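Local coordinates for protein PelD (Pseudomonas aeruginosa, PDB 4EU0) that binds cyclic-di-GMP as a membrane-anchored effector involved in pellicle formation, this piece comprising its GAF and GGDEF-family domains, at residues A[282-285]-A[286-290]; A[171-174]-A[175-178]. One frame throughout, in Å; residues are numbered along the deposited sequence.

Contact 1 of 2, residues A[282-285]-A[286-290]; sequences GHFL and FNECG
H283 O takes two backbone N-H groups at once, because helix 280-288 widens here into a pi-type turn near its C-terminal end. E288 N bonds H283 O at 3.0 Å, nearly straight. N287 N is 3.2 Å from H283 O but lies above the carbonyl plane, and its bond is more bent. Before them F286 N still bonds G282 O in the ordinary i to i+4 manner; after them C289 N bonds F284 O, again five residues back. This helix packs on the four-stranded antiparallel sheet of the GGDEF-family domain, where F284 and C289 both touch A189 and R268 and the F284 ring also meets that of Y270. C289 SG lies over one face of F284, 4.2 Å from the ring centroid and 15° off its normal, in a sulfur-aromatic contact that is off-centre, toward CE2 and CZ. The F284 first torsion, with CG anti to the backbone N, swings the ring to where C289 SG meets its face. E288 OE1 comes to the edge of the same ring, near its plane, with carboxylate and ring perpendicular. On the more exposed side H283 and N287 run side by side, imidazole and amide planes 23° apart. The carboxylate of E288 slants across the same imidazole, bringing OE1 within 3.1 Å of H283 CD2.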
loop_
_atom_site.group_PDB
_atom_site.type_symbol
_atom_site.label_atom_id
_atom_site.label_comp_id
_atom_site.label_asym_id
_atom_site.label_seq_id
_atom_site.Cartn_x
_atom_site.Cartn_y
_atom_site.Cartn_z
ATOM N N GLY A 282 -11.910 12.974 -7.322
ATOM C CA GLY A 282 -12.682 14.017 -6.649
ATOM C C GLY A 282 -14.152 13.996 -7.025
ATOM O O GLY A 282 -15.016 14.061 -6.162
ATOM N N HIS A 283 -14.434 13.910 -8.323
ATOM C CA HIS A 283 -15.812 13.795 -8.789
ATOM C C HIS A 283 -16.506 12.577 -8.193
ATOM O O HIS A 283 -17.657 12.651 -7.765
ATOM C CB HIS A 283 -15.874 13.751 -10.318
ATOM C CG HIS A 283 -17.251 13.520 -10.852
ATOM N ND1 HIS A 283 -18.205 14.513 -10.904
ATOM C CD2 HIS A 283 -17.840 12.405 -11.346
ATOM C CE1 HIS A 283 -19.324 14.018 -11.402
ATOM N NE2 HIS A 283 -19.130 12.741 -11.678
ATOM N N PHE A 284 -15.783 11.467 -8.152
ATOM C CA PHE A 284 -16.320 10.219 -7.632
ATOM C C PHE A 284 -16.675 10.343 -6.149
ATOM O O PHE A 284 -17.799 10.055 -5.748
ATOM C CB PHE A 284 -15.323 9.085 -7.864
ATOM C CG PHE A 284 -15.750 7.767 -7.271
ATOM C CD1 PHE A 284 -16.749 7.009 -7.873
ATOM C CD2 PHE A 284 -15.154 7.278 -6.109
ATOM C CE1 PHE A 284 -17.143 5.783 -7.316
ATOM C CE2 PHE A 284 -15.539 6.051 -5.549
ATOM C CZ PHE A 284 -16.534 5.302 -6.157
ATOM N N LEU A 285 -15.721 10.785 -5.339
ATOM C CA LEU A 285 -15.942 10.813 -3.890
ATOM C C LEU A 285 -16.749 12.013 -3.402
ATOM O O LEU A 285 -17.617 11.844 -2.550
ATOM C CB LEU A 285 -14.617 10.708 -3.122
ATOM C CG LEU A 285 -13.843 9.394 -3.260
ATOM C CD1 LEU A 285 -12.479 9.520 -2.575
ATOM C CD2 LEU A 285 -14.615 8.196 -2.706
ATOM N N PHE A 286 -16.482 13.210 -3.942
ATOM C CA PHE A 286 -17.078 14.447 -3.410
ATOM C C PHE A 286 -18.388 14.889 -4.058
ATOM O O PHE A 286 -19.102 15.750 -3.514
ATOM C CB PHE A 286 -16.077 15.614 -3.444
ATOM C CG PHE A 286 -14.841 15.389 -2.618
ATOM C CD1 PHE A 286 -14.834 14.473 -1.569
ATOM C CD2 PHE A 286 -13.685 16.113 -2.882
ATOM C CE1 PHE A 286 -13.690 14.268 -0.814
ATOM C CE2 PHE A 286 -12.534 15.922 -2.124
ATOM C CZ PHE A 286 -12.540 14.998 -1.085
ATOM N N ASN A 287 -18.676 14.353 -5.240
ATOM C CA ASN A 287 -19.932 14.634 -5.918
ATOM C C ASN A 287 -20.825 13.397 -5.909
ATOM O O ASN A 287 -21.919 13.415 -5.338
ATOM C CB ASN A 287 -19.684 15.140 -7.343
ATOM C CG ASN A 287 -20.971 15.358 -8.125
ATOM O OD1 ASN A 287 -21.673 14.407 -8.464
ATOM N ND2 ASN A 287 -21.274 16.612 -8.428
ATOM N N GLU A 288 -20.349 12.319 -6.526
ATOM C CA GLU A 288 -21.156 11.110 -6.677
ATOM C C GLU A 288 -21.506 10.450 -5.345
ATOM O O GLU A 288 -22.662 10.081 -5.126
ATOM C CB GLU A 288 -20.477 10.105 -7.603
ATOM C CG GLU A 288 -20.232 10.617 -9.015
ATOM C CD GLU A 288 -19.686 9.547 -9.926
ATOM O OE1 GLU A 288 -18.486 9.618 -10.271
ATOM O OE2 GLU A 288 -20.447 8.621 -10.283
ATOM N N CYS A 289 -20.517 10.313 -4.461
ATOM C CA CYS A 289 -20.729 9.675 -3.159
ATOM C C CYS A 289 -21.186 10.659 -2.087
ATOM O O CYS A 289 -21.590 10.246 -1.000
ATOM C CB CYS A 289 -19.471 8.938 -2.688
ATOM S SG CYS A 289 -18.949 7.591 -3.760
ATOM N N GLY A 290 -21.108 11.954 -2.393
ATOM C CA GLY A 290 -21.588 13.002 -1.497
ATOM C C GLY A 290 -20.721 13.193 -0.270
ATOM O O GLY A 290 -21.220 13.564 0.796
#

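Contact 2 of 2, residues A[171-174]-A[175-178]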
loop_
_atom_site.group_PDB
_atom_site.type_symbol
_atom_site.label_atom_id
_atom_site.label_comp_id
_atom_site.label_asym_id
_atom_site.label_seq_id
_atom_site.Cartn_x
_atom_site.Cartn_y
_atom_site.Cartn_z
ATOM N N LEU A 171 -4.713 4.381 0.197
ATOM C CA LEU A 171 -5.227 5.023 -1.014
ATOM C C LEU A 171 -4.127 5.791 -1.744
ATOM O O LEU A 171 -3.990 5.668 -2.959
ATOM C CB LEU A 171 -6.406 5.944 -0.686
ATOM C CG LEU A 171 -7.001 6.737 -1.862
ATOM C CD1 LEU A 171 -7.515 5.833 -2.968
ATOM C CD2 LEU A 171 -8.116 7.625 -1.319
ATOM N N LYS A 172 -3.329 6.555 -1.010
ATOM C CA LYS A 172 -2.258 7.319 -1.668
ATOM C C LYS A 172 -1.253 6.371 -2.293
ATOM O O LYS A 172 -0.816 6.578 -3.417
ATOM C CB LYS A 172 -1.561 8.274 -0.704
ATOM C CG LYS A 172 -0.618 9.227 -1.426
ATOM C CD LYS A 172 0.016 10.237 -0.488
ATOM C CE LYS A 172 0.879 11.203 -1.281
ATOM N NZ LYS A 172 1.434 12.295 -0.436
ATOM N N ARG A 173 -0.889 5.321 -1.569
ATOM C CA ARG A 173 0.020 4.335 -2.131
ATOM C C ARG A 173 -0.549 3.699 -3.395
ATOM O O ARG A 173 0.153 3.535 -4.387
ATOM C CB ARG A 173 0.360 3.255 -1.110
ATOM C CG ARG A 173 1.307 2.186 -1.658
ATOM C CD ARG A 173 2.622 2.780 -2.230
ATOM N NE ARG A 173 3.390 3.474 -1.199
ATOM C CZ ARG A 173 4.506 4.170 -1.414
ATOM N NH1 ARG A 173 5.116 4.771 -0.390
ATOM N NH2 ARG A 173 5.002 4.287 -2.644
ATOM N N SER A 174 -1.836 3.365 -3.374
ATOM C CA SER A 174 -2.467 2.825 -4.578
ATOM C C SER A 174 -2.499 3.812 -5.748
ATOM O O SER A 174 -2.370 3.401 -6.911
ATOM C CB SER A 174 -3.862 2.289 -4.273
ATOM O OG SER A 174 -3.797 1.063 -3.570
ATOM N N LEU A 175 -2.678 5.102 -5.451
ATOM C CA LEU A 175 -2.595 6.140 -6.485
ATOM C C LEU A 175 -1.184 6.247 -7.065
ATOM O O LEU A 175 -1.023 6.383 -8.269
ATOM C CB LEU A 175 -3.070 7.501 -5.972
ATOM C CG LEU A 175 -4.572 7.601 -5.700
ATOM C CD1 LEU A 175 -4.845 8.854 -4.894
ATOM C CD2 LEU A 175 -5.396 7.560 -7.010
ATOM N N LEU A 176 -0.179 6.155 -6.197
ATOM C CA LEU A 176 1.221 6.134 -6.625
ATOM C C LEU A 176 1.537 4.882 -7.455
ATOM O O LEU A 176 2.192 4.995 -8.499
ATOM C CB LEU A 176 2.166 6.258 -5.429
ATOM C CG LEU A 176 2.197 7.611 -4.705
ATOM C CD1 LEU A 176 2.763 7.432 -3.305
ATOM C CD2 LEU A 176 2.986 8.660 -5.496
ATOM N N ASP A 177 1.053 3.715 -7.000
ATOM C CA ASP A 177 1.180 2.429 -7.716
ATOM C C ASP A 177 0.660 2.551 -9.152
ATOM O O ASP A 177 1.302 2.093 -10.104
ATOM C CB ASP A 177 0.342 1.322 -7.034
ATOM C CG ASP A 177 0.973 0.751 -5.770
ATOM O OD1 ASP A 177 2.196 0.834 -5.594
ATOM O OD2 ASP A 177 0.207 0.167 -4.957
ATOM N N ALA A 178 -0.505 3.180 -9.301
ATOM C CA ALA A 178 -1.138 3.306 -10.612
ATOM C C ALA A 178 -0.358 4.275 -11.489
ATOM O O ALA A 178 -0.077 3.987 -12.663
ATOM C CB ALA A 178 -2.574 3.766 -10.463
HETATM O O HOH W 1 4.427 3.241 -5.229
HETATM O O HOH W 2 -2.502 -0.704 -5.584
#
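R173 and D177, one helical turn apart, are joined through water rather than directly: R173 NE and D177 OD1 stand 5.3 Å apart. Water 1 lies in the guanidinium plane at its edge, accepting from R173 NH2 at 2.8 Å and donating a weak bond to D177 OD1. The other carboxylate oxygen, D177 OD2, receives a bond from water 2 at 2.9 Å, and this water also hydrogen-bonds S174 OG, so each carboxylate oxygen meets one water, OD1 only weakly. R173 has its stronger charged partner in D148 of helix 133-150, which forms a salt bridge with NE. Of the carbon packing, L176 CD1 covers part of one guanidinium face, off-centre and 3.9 Å from R173 NH2. Bends at chi2 (55°) and chi3 (62°) of the arginine bring the guanidinium next to this methyl. All this belongs to helix 162-181, which lies between the GAF-side helix 133-150 and the GGDEF-family sheet: R173 and D177 touch H145, while L171 and S174 press on L230 and L175 on L272. In an apolar pair, L175 CD1 approaches L171 CG at 4.3 Å. The backbone bonds are regular i to i+4, from L175 N to L171 O through A178 N to S174 O; the shortest joins D177 N to R173 O at 2.8 Å.

In the fold
Contacts 1 and 2 sit on two helices of the GGDEF-family part, 280-288 and 162-181, with centres about 18 Å apart and nearest atoms about 5 Å apart, without touching. The four-stranded sheet links them: strand 265-272 meets F284, E288 and C289 of contact 1 and, through L272, S174 and L175 of contact 2. Contact 1 is peripheral, its centre about 22 Å from that of the chain, and away from the cyclic-di-GMP site. Contact 2 is central, its centre about 7 Å from that of the chain, and closer to that site: the S174 side chain is about 8 Å from that of T234, about 9 Å from that of D213 and about 10 Å from the bound dinucleotide.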